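Local atomic coordinates of nucleoporin nup120 (Schizosaccharomyces pombe, PDB entry 4GQ2), a protein that serves as a structural component of the nuclear pore complex, whose nucleoporins can also act as docking partners for transiently associated transport factors. Residues 49-54 with 437-442; 242-247 with 313-318; 631-636 with 700-705; 818-821 with 827-830. One frame throughout, in Å; residues are numbered along the deposited sequence.

From the N terminus, the chain first meets residues 49-54, whose partner 437-442 lies 383 residues further on. Contact 1 therefore closes a long, strand-rich loop, joining an early helix to one that follows most of the beta-propeller strands. Nested inside that loop, contact 2 ties strand 238-244 to strand 309-317 of the next four-stranded sheet. The remaining two follow in series and cross nothing: contact 3 closes a mostly helical loop in the helical domain, and contact 4 a short helical hairpin in the HEAT-repeat region. Contact 2 and contact 3, centres 67 Å apart, lie on opposite sides of the chain's centre. No two contacts touch.

Contact 1 (49-54 with 437-442); sequences KLFKKE and IQVALL
Leu50 and Leu442 meet methyl to methyl, their side chains crossing at about a right angle, with Leu50 CD1 3.8 Å from Leu442 CD2. Next to this pair, Val439 faces Phe51 at the closest approach of the two backbones, where the CA atoms of Phe51 and Val439 are 6.7 Å apart. The phenyl ring does not lie flat over the valine: Val439 CG2 approaches the ring edge near its plane, 4.1 Å from Phe51 CD1. That position follows from the first torsion of Phe51, which sets CG opposite the backbone N (chi1 -174°) and carries the ring along the interface. The second valine branch, CG1, stands over the root of the same side chain, 4.3 Å from Phe51 CB, and thus Val439 fills the gap between the helices with both methyls. All four residues are buried, no hydrogen bond crosses, and the contact is held by van der Waals packing alone. Helix 453-459 covers one flank, where Leu456 touches both Leu50 and Val439 and Phe459 lies on Leu442. Lys453 of that helix also forms a salt bridge with Glu54 OE2. Helix 492-515 contributes Leu513 against Val439, so helix 46-55 packs onto a small helical group beside the propeller, with helix 464-478 lying against Ile437, Gln438 and Leu441 of helix 434-443.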
# COMPACT_ATOMS: atom_id res chain seq x y z
N LYS A 49 19.69 -20.25 -9.91
CA LYS A 49 19.20 -21.37 -10.74
C LYS A 49 17.86 -21.89 -10.24
O LYS A 49 17.05 -22.38 -11.02
CB LYS A 49 20.22 -22.52 -10.78
CG LYS A 49 21.40 -22.29 -11.70
CD LYS A 49 22.40 -23.43 -11.55
CE LYS A 49 23.82 -22.98 -11.84
NZ LYS A 49 24.78 -23.66 -10.92
N LEU A 50 17.65 -21.80 -8.93
CA LEU A 50 16.38 -22.16 -8.30
C LEU A 50 15.27 -21.23 -8.80
O LEU A 50 14.20 -21.69 -9.21
CB LEU A 50 16.51 -22.04 -6.78
CG LEU A 50 15.78 -22.97 -5.82
CD1 LEU A 50 15.46 -22.22 -4.53
CD2 LEU A 50 14.53 -23.59 -6.40
N PHE A 51 15.54 -19.93 -8.77
CA PHE A 51 14.60 -18.93 -9.25
C PHE A 51 14.26 -19.18 -10.71
O PHE A 51 13.09 -19.29 -11.07
CB PHE A 51 15.15 -17.51 -9.05
CG PHE A 51 14.16 -16.43 -9.38
CD1 PHE A 51 13.10 -16.15 -8.52
CD2 PHE A 51 14.28 -15.70 -10.56
CE1 PHE A 51 12.17 -15.17 -8.84
CE2 PHE A 51 13.35 -14.72 -10.88
CZ PHE A 51 12.30 -14.45 -10.02
N LYS A 52 15.30 -19.30 -11.54
CA LYS A 52 15.15 -19.55 -12.97
C LYS A 52 14.37 -20.82 -13.27
O LYS A 52 13.51 -20.83 -14.16
CB LYS A 52 16.51 -19.59 -13.67
CG LYS A 52 17.18 -18.23 -13.81
CD LYS A 52 18.34 -18.30 -14.79
CE LYS A 52 19.26 -17.10 -14.64
NZ LYS A 52 20.23 -17.01 -15.76
N LYS A 53 14.65 -21.88 -12.52
CA LYS A 53 14.01 -23.16 -12.78
C LYS A 53 12.53 -23.09 -12.43
O LYS A 53 11.69 -23.61 -13.16
CB LYS A 53 14.69 -24.29 -12.01
CG LYS A 53 14.24 -25.68 -12.42
CD LYS A 53 14.94 -26.77 -11.62
CE LYS A 53 14.45 -28.15 -12.03
NZ LYS A 53 15.04 -29.22 -11.18
N GLU A 54 12.22 -22.41 -11.33
CA GLU A 54 10.86 -22.43 -10.76
C GLU A 54 9.96 -21.27 -11.17
O GLU A 54 8.74 -21.41 -11.13
CB GLU A 54 10.92 -22.49 -9.23
CG GLU A 54 11.86 -23.56 -8.67
CD GLU A 54 11.25 -24.94 -8.59
OE1 GLU A 54 10.01 -25.07 -8.68
OE2 GLU A 54 12.02 -25.92 -8.43
N ILE A 437 11.43 -12.09 -3.93
CA ILE A 437 11.62 -11.74 -2.52
C ILE A 437 11.83 -13.00 -1.68
O ILE A 437 12.75 -13.07 -0.86
CB ILE A 437 10.48 -10.85 -1.96
CG1 ILE A 437 10.42 -9.50 -2.71
CG2 ILE A 437 10.65 -10.61 -0.47
CD1 ILE A 437 9.27 -8.60 -2.31
N GLN A 438 10.98 -14.01 -1.90
CA GLN A 438 11.07 -15.28 -1.17
C GLN A 438 12.40 -15.98 -1.40
O GLN A 438 13.03 -16.44 -0.45
CB GLN A 438 9.94 -16.22 -1.57
CG GLN A 438 8.56 -15.74 -1.17
CD GLN A 438 7.45 -16.57 -1.79
OE1 GLN A 438 7.67 -17.30 -2.76
NE2 GLN A 438 6.26 -16.48 -1.22
N VAL A 439 12.83 -16.06 -2.65
CA VAL A 439 14.11 -16.69 -2.98
C VAL A 439 15.28 -15.86 -2.44
O VAL A 439 16.21 -16.42 -1.87
CB VAL A 439 14.26 -16.96 -4.49
CG1 VAL A 439 15.67 -17.41 -4.82
CG2 VAL A 439 13.25 -18.02 -4.91
N ALA A 440 15.21 -14.54 -2.60
CA ALA A 440 16.21 -13.65 -2.01
C ALA A 440 16.29 -13.84 -0.49
O ALA A 440 17.38 -13.86 0.08
CB ALA A 440 15.91 -12.21 -2.34
N LEU A 441 15.14 -14.00 0.15
CA LEU A 441 15.07 -14.23 1.59
C LEU A 441 15.80 -15.50 2.03
O LEU A 441 16.43 -15.52 3.08
CB LEU A 441 13.61 -14.26 2.06
CG LEU A 441 13.37 -14.23 3.57
CD1 LEU A 441 14.04 -13.01 4.20
CD2 LEU A 441 11.88 -14.24 3.87
N LEU A 442 15.70 -16.56 1.22
CA LEU A 442 16.44 -17.81 1.43
C LEU A 442 17.95 -17.57 1.56
O LEU A 442 18.58 -18.01 2.53
CB LEU A 442 16.20 -18.76 0.25
CG LEU A 442 15.37 -20.05 0.38
CD1 LEU A 442 13.93 -19.80 0.78
CD2 LEU A 442 15.43 -20.78 -0.96

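Contact 2 (242-247 with 313-318); sequences IFLSTY and YKLNAN
Leu244 and Tyr247, near the end of strand 238-244 and in the turn after it, face Leu315 and Ala317 of strand 309-317. The two segments run in broadly the same direction but in different sheets, with their nearest CA atoms, those of Tyr247 and Ala317, 8.1 Å apart; side chains alone bridge them. A cis peptide between Ser245 and Thr246 helps turn the chain just ahead of Tyr247. Leu315 CD1 is the shared methyl: it lies 3.6 Å from Leu244 CD1 and 3.7 Å from Tyr247 CD2. Tyr247 and Leu315 slide past each other in opposite directions; on the other side of the ring Tyr247 CE1 is 4.5 Å from Ala317 CB, which like Leu315 CD1 lies obliquely to it. With its CG beside the backbone N (chi1 -41°), Tyr247 swings its ring toward the second strand, and its hydroxyl makes a weak hydrogen bond with Ser296 OG. Such packing between consecutive four-stranded sheets is what joins neighbouring blades of a beta-propeller. Chemically the interface is apolar and has no hydrogen bond across it, running from the buried leucines out to exposed Ala317, so cohesion here rests on shape and hydrophobic burial.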
# COMPACT_ATOMS: atom_id res chain seq x y z
N ILE A 242 0.07 -21.14 -39.22
CA ILE A 242 -1.11 -20.58 -38.57
C ILE A 242 -2.41 -21.12 -39.17
O ILE A 242 -2.52 -21.34 -40.37
CB ILE A 242 -1.14 -19.03 -38.59
CG1 ILE A 242 -0.85 -18.49 -40.00
CG2 ILE A 242 -0.16 -18.46 -37.57
CD1 ILE A 242 -1.29 -17.06 -40.21
N PHE A 243 -3.40 -21.33 -38.30
CA PHE A 243 -4.71 -21.82 -38.68
C PHE A 243 -5.68 -20.65 -38.84
O PHE A 243 -5.70 -19.75 -38.01
CB PHE A 243 -5.22 -22.80 -37.62
CG PHE A 243 -6.69 -23.11 -37.72
CD1 PHE A 243 -7.20 -23.79 -38.82
CD2 PHE A 243 -7.56 -22.74 -36.70
CE1 PHE A 243 -8.56 -24.09 -38.90
CE2 PHE A 243 -8.91 -23.03 -36.77
CZ PHE A 243 -9.42 -23.71 -37.88
N LEU A 244 -6.46 -20.68 -39.92
CA LEU A 244 -7.44 -19.63 -40.20
C LEU A 244 -8.85 -20.21 -40.29
O LEU A 244 -9.02 -21.41 -40.45
CB LEU A 244 -7.10 -18.90 -41.51
CG LEU A 244 -5.67 -18.47 -41.81
CD1 LEU A 244 -5.60 -17.87 -43.21
CD2 LEU A 244 -5.13 -17.48 -40.79
N SER A 245 -9.85 -19.34 -40.16
CA SER A 245 -11.26 -19.69 -40.36
C SER A 245 -12.08 -18.42 -40.64
O SER A 245 -11.64 -17.32 -40.29
CB SER A 245 -11.81 -20.51 -39.18
OG SER A 245 -11.00 -20.39 -38.02
N THR A 246 -13.26 -18.52 -41.25
CA THR A 246 -13.92 -19.78 -41.58
C THR A 246 -13.49 -20.33 -42.95
O THR A 246 -14.30 -20.87 -43.71
CB THR A 246 -15.47 -19.68 -41.48
OG1 THR A 246 -15.83 -18.65 -40.55
CG2 THR A 246 -16.09 -21.01 -41.03
N TYR A 247 -12.20 -20.17 -43.25
CA TYR A 247 -11.55 -20.98 -44.27
C TYR A 247 -10.92 -22.14 -43.52
O TYR A 247 -10.06 -21.93 -42.67
CB TYR A 247 -10.45 -20.19 -44.99
CG TYR A 247 -10.76 -18.75 -45.32
CD1 TYR A 247 -11.99 -18.39 -45.86
CD2 TYR A 247 -9.81 -17.76 -45.11
CE1 TYR A 247 -12.28 -17.07 -46.17
CE2 TYR A 247 -10.08 -16.44 -45.42
CZ TYR A 247 -11.32 -16.10 -45.95
OH TYR A 247 -11.58 -14.78 -46.25
N TYR A 313 -0.46 -9.94 -47.00
CA TYR A 313 -1.09 -10.66 -48.10
C TYR A 313 -2.59 -10.80 -47.85
O TYR A 313 -3.02 -11.00 -46.71
CB TYR A 313 -0.49 -12.05 -48.25
CG TYR A 313 0.95 -12.09 -48.70
CD1 TYR A 313 1.99 -11.87 -47.80
CD2 TYR A 313 1.28 -12.36 -50.04
CE1 TYR A 313 3.31 -11.91 -48.21
CE2 TYR A 313 2.61 -12.40 -50.46
CZ TYR A 313 3.62 -12.18 -49.54
OH TYR A 313 4.94 -12.21 -49.92
N LYS A 314 -3.37 -10.71 -48.92
CA LYS A 314 -4.80 -10.98 -48.87
C LYS A 314 -5.06 -12.42 -49.30
O LYS A 314 -4.49 -12.89 -50.29
CB LYS A 314 -5.55 -10.00 -49.79
CG LYS A 314 -7.06 -10.20 -49.85
CD LYS A 314 -7.79 -9.47 -48.73
CE LYS A 314 -9.25 -9.90 -48.62
NZ LYS A 314 -10.12 -9.35 -49.70
N LEU A 315 -5.90 -13.11 -48.54
CA LEU A 315 -6.35 -14.44 -48.92
C LEU A 315 -7.71 -14.33 -49.60
O LEU A 315 -8.66 -13.78 -49.03
CB LEU A 315 -6.45 -15.38 -47.72
CG LEU A 315 -5.89 -16.81 -47.83
CD1 LEU A 315 -6.49 -17.67 -46.73
CD2 LEU A 315 -6.12 -17.48 -49.18
N ASN A 316 -7.78 -14.84 -50.83
CA ASN A 316 -9.00 -14.84 -51.62
C ASN A 316 -9.45 -16.27 -51.89
O ASN A 316 -8.68 -17.08 -52.40
CB ASN A 316 -8.78 -14.07 -52.92
CG ASN A 316 -8.34 -12.63 -52.69
OD1 ASN A 316 -9.01 -11.88 -51.98
ND2 ASN A 316 -7.22 -12.24 -53.30
N ALA A 317 -10.69 -16.57 -51.52
CA ALA A 317 -11.27 -17.89 -51.71
C ALA A 317 -12.49 -17.82 -52.62
O ALA A 317 -13.28 -16.87 -52.53
CB ALA A 317 -11.65 -18.50 -50.37
N ASN A 318 -12.64 -18.80 -53.50
CA ASN A 318 -13.80 -18.88 -54.39
C ASN A 318 -14.65 -20.13 -54.18
O ASN A 318 -14.62 -20.75 -53.11
CB ASN A 318 -13.41 -18.72 -55.87
CG ASN A 318 -12.43 -19.79 -56.35
OD1 ASN A 318 -11.31 -19.48 -56.76
ND2 ASN A 318 -12.86 -21.05 -56.32

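Contact 3 (631-636 with 700-705); sequences DYISTL and LSLITS
Ile633 and Leu636 of helix 630-641 pack against Leu702 in the last turn of helix 672-703, a buried, wholly apolar contact between helices inside the Nup120 helical domain. Leu702 carries its half alone by dividing its two methyls. Its CD1 is 3.9 Å from Leu636 CD2, the two leucine side chains crossing at about a right angle, while its CD2 rests 4.3 Å from Ile633 CG2. A first torsion of -168° turns CG of Leu702 away from its backbone N and projects the fork between the two partners, which stand three residues apart on their helix. Leu636 is backed from its own side: its other methyl, CD1, lies 3.5 Å above one face of the Tyr632 ring, offset toward the rim. Two hydroxyls bond back to carbonyls of their own segment. Thr635 OG1 donates to Asp631 O from above the carbonyl plane, and that oxygen also receives Thr635 N. Where helix 672-703 ends, Ser705 OG bonds to Ser701 O at 2.8 Å in nearly straight line with the carbonyl (177°). Ser701 OG in turn bonds to Leu616 O, linking the segment to helix 612-624. Leucine and isoleucine packing between two helices is the ordinary core contact of an alpha-helical domain; here it joins helix 630-641 to the C-terminal end of helix 672-703.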
# COMPACT_ATOMS: atom_id res chain seq x y z
N ASP A 631 21.15 32.82 -6.57
CA ASP A 631 21.15 33.06 -8.02
C ASP A 631 19.95 32.40 -8.69
O ASP A 631 19.31 33.00 -9.57
CB ASP A 631 22.44 32.57 -8.67
CG ASP A 631 22.43 32.72 -10.20
OD1 ASP A 631 22.70 33.84 -10.69
OD2 ASP A 631 22.16 31.72 -10.90
N TYR A 632 19.64 31.17 -8.28
CA TYR A 632 18.55 30.41 -8.87
C TYR A 632 17.18 31.02 -8.56
O TYR A 632 16.25 30.94 -9.37
CB TYR A 632 18.61 28.94 -8.46
CG TYR A 632 17.60 28.07 -9.17
CD1 TYR A 632 17.76 27.74 -10.52
CD2 TYR A 632 16.48 27.59 -8.51
CE1 TYR A 632 16.83 26.95 -11.18
CE2 TYR A 632 15.54 26.79 -9.16
CZ TYR A 632 15.73 26.48 -10.49
OH TYR A 632 14.80 25.70 -11.13
N ILE A 633 17.06 31.62 -7.38
CA ILE A 633 15.87 32.39 -7.02
C ILE A 633 15.72 33.58 -7.98
O ILE A 633 14.66 33.80 -8.58
CB ILE A 633 15.95 32.87 -5.55
CG1 ILE A 633 15.75 31.69 -4.59
CG2 ILE A 633 14.92 33.96 -5.26
CD1 ILE A 633 16.09 31.99 -3.15
N SER A 634 16.81 34.33 -8.13
CA SER A 634 16.87 35.49 -9.00
C SER A 634 16.56 35.10 -10.45
O SER A 634 15.81 35.80 -11.13
CB SER A 634 18.25 36.14 -8.89
OG SER A 634 18.38 37.22 -9.80
N THR A 635 17.11 33.98 -10.89
CA THR A 635 16.83 33.45 -12.22
C THR A 635 15.34 33.20 -12.44
O THR A 635 14.80 33.58 -13.49
CB THR A 635 17.60 32.14 -12.46
OG1 THR A 635 19.00 32.41 -12.37
CG2 THR A 635 17.29 31.55 -13.84
N LEU A 636 14.67 32.58 -11.47
CA LEU A 636 13.23 32.33 -11.57
C LEU A 636 12.42 33.61 -11.58
O LEU A 636 11.51 33.76 -12.41
CB LEU A 636 12.76 31.42 -10.44
CG LEU A 636 12.63 29.93 -10.72
CD1 LEU A 636 13.88 29.33 -11.35
CD2 LEU A 636 12.29 29.22 -9.42
N LEU A 700 4.68 28.97 -6.33
CA LEU A 700 3.80 29.97 -5.73
C LEU A 700 4.33 30.49 -4.39
O LEU A 700 4.31 31.69 -4.13
CB LEU A 700 2.38 29.41 -5.57
CG LEU A 700 1.34 29.73 -6.66
CD1 LEU A 700 1.95 30.21 -7.97
CD2 LEU A 700 0.40 28.56 -6.88
N SER A 701 4.83 29.57 -3.57
CA SER A 701 5.46 29.92 -2.29
C SER A 701 6.70 30.79 -2.44
O SER A 701 6.96 31.66 -1.60
CB SER A 701 5.80 28.64 -1.53
OG SER A 701 6.68 28.91 -0.45
N LEU A 702 7.50 30.54 -3.47
CA LEU A 702 8.69 31.35 -3.75
C LEU A 702 8.29 32.78 -4.13
O LEU A 702 8.79 33.74 -3.56
CB LEU A 702 9.52 30.71 -4.87
CG LEU A 702 10.94 31.24 -5.11
CD1 LEU A 702 11.83 30.14 -5.66
CD2 LEU A 702 10.96 32.44 -6.05
N ILE A 703 7.39 32.87 -5.10
CA ILE A 703 6.91 34.12 -5.67
C ILE A 703 6.35 35.08 -4.62
O ILE A 703 6.73 36.25 -4.58
CB ILE A 703 5.82 33.83 -6.74
CG1 ILE A 703 6.44 33.17 -7.97
CG2 ILE A 703 5.06 35.10 -7.12
CD1 ILE A 703 5.41 32.53 -8.89
N THR A 704 5.47 34.57 -3.76
CA THR A 704 4.76 35.41 -2.79
C THR A 704 5.63 35.79 -1.59
O THR A 704 5.17 36.48 -0.69
CB THR A 704 3.44 34.77 -2.30
OG1 THR A 704 3.72 33.54 -1.61
CG2 THR A 704 2.49 34.51 -3.48
N SER A 705 6.88 35.34 -1.59
CA SER A 705 7.83 35.71 -0.54
C SER A 705 8.90 36.67 -1.08
O SER A 705 9.79 37.09 -0.34
CB SER A 705 8.50 34.45 0.02
OG SER A 705 7.54 33.49 0.40

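Contact 4 (818-821 with 827-830); sequences EKLF and NACM
Residues 818-821 and 827-830 form the neck of a helical hairpin in the HEAT-repeat region: helix 812-822 turns back through a short connection into helix 826-832, which runs broadly the other way. Cys829 lies at the centre of the contact, directed toward the first helix where the CA atoms of Phe821 and Cys829 come within 6.5 Å. A small side chain suits such a narrow gap, and its sulfur is set against the opposing backbone, 3.5 Å from Phe821 N. The same SG also touches Leu820 CB at 3.8 Å and Phe821 CB at 4.0 Å, so it nestles against the step between two successive residues. To the Phe821 ring it comes at the edge, near the ring plane, because CG of Phe821 lies opposite the backbone N (chi1 -172°) and the ring extends beside the interface. That ring also stacks edge-to-face with Tyr826 and packs on Leu848 of helix 840-852, a helix whose Ile849 meets Cys829. On the flank away from the phenyl ring, Leu820 reaches across to Ala828 and is backed by Phe773 of helix 770-777. Asn827 and Met830 pack on side chains of another protein's chain. No hydrogen bond crosses; the remaining touch is methyl to methyl, with Leu820 CD1 4.2 Å from Ala828 CB.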
# COMPACT_ATOMS: atom_id res chain seq x y z
N GLU A 818 -15.84 5.91 3.88
CA GLU A 818 -17.18 5.45 4.26
C GLU A 818 -17.45 4.06 3.70
O GLU A 818 -17.97 3.20 4.40
CB GLU A 818 -18.25 6.46 3.81
CG GLU A 818 -19.61 6.30 4.49
CD GLU A 818 -20.62 5.51 3.68
OE1 GLU A 818 -20.33 5.17 2.51
OE2 GLU A 818 -21.72 5.24 4.20
N LYS A 819 -17.05 3.83 2.45
CA LYS A 819 -17.20 2.51 1.82
C LYS A 819 -16.32 1.46 2.47
O LYS A 819 -16.75 0.31 2.68
CB LYS A 819 -16.91 2.58 0.32
CG LYS A 819 -18.03 3.18 -0.51
CD LYS A 819 -19.27 2.29 -0.50
CE LYS A 819 -20.33 2.79 -1.46
NZ LYS A 819 -20.65 4.23 -1.25
N LEU A 820 -15.09 1.84 2.80
CA LEU A 820 -14.17 0.93 3.50
C LEU A 820 -14.80 0.51 4.82
O LEU A 820 -14.74 -0.67 5.20
CB LEU A 820 -12.80 1.59 3.72
CG LEU A 820 -11.86 1.70 2.51
CD1 LEU A 820 -10.66 2.59 2.82
CD2 LEU A 820 -11.39 0.33 2.07
N PHE A 821 -15.41 1.48 5.50
CA PHE A 821 -16.06 1.23 6.77
C PHE A 821 -17.18 0.22 6.61
O PHE A 821 -17.20 -0.79 7.31
CB PHE A 821 -16.58 2.54 7.39
CG PHE A 821 -17.09 2.36 8.79
CD1 PHE A 821 -16.21 2.37 9.87
CD2 PHE A 821 -18.45 2.15 9.03
CE1 PHE A 821 -16.67 2.20 11.17
CE2 PHE A 821 -18.92 1.98 10.33
CZ PHE A 821 -18.02 2.00 11.40
N ASN A 827 -9.15 -1.11 10.16
CA ASN A 827 -7.74 -0.72 10.23
C ASN A 827 -7.39 0.30 9.13
O ASN A 827 -6.82 1.36 9.42
CB ASN A 827 -6.84 -1.95 10.16
CG ASN A 827 -5.36 -1.60 10.27
OD1 ASN A 827 -4.86 -1.26 11.34
ND2 ASN A 827 -4.65 -1.71 9.15
N ALA A 828 -7.76 0.00 7.89
CA ALA A 828 -7.58 0.94 6.77
C ALA A 828 -8.13 2.31 7.13
O ALA A 828 -7.42 3.31 7.02
CB ALA A 828 -8.26 0.41 5.52
N CYS A 829 -9.39 2.34 7.56
CA CYS A 829 -10.07 3.57 7.98
C CYS A 829 -9.26 4.36 9.02
O CYS A 829 -9.05 5.58 8.88
CB CYS A 829 -11.43 3.22 8.56
SG CYS A 829 -12.59 2.56 7.35
N MET A 830 -8.80 3.64 10.04
CA MET A 830 -8.04 4.21 11.15
C MET A 830 -6.70 4.77 10.67
O MET A 830 -6.25 5.82 11.12
CB MET A 830 -7.84 3.15 12.24
CG MET A 830 -7.27 3.70 13.54
SD MET A 830 -8.37 4.86 14.37
CE MET A 830 -7.39 5.23 15.82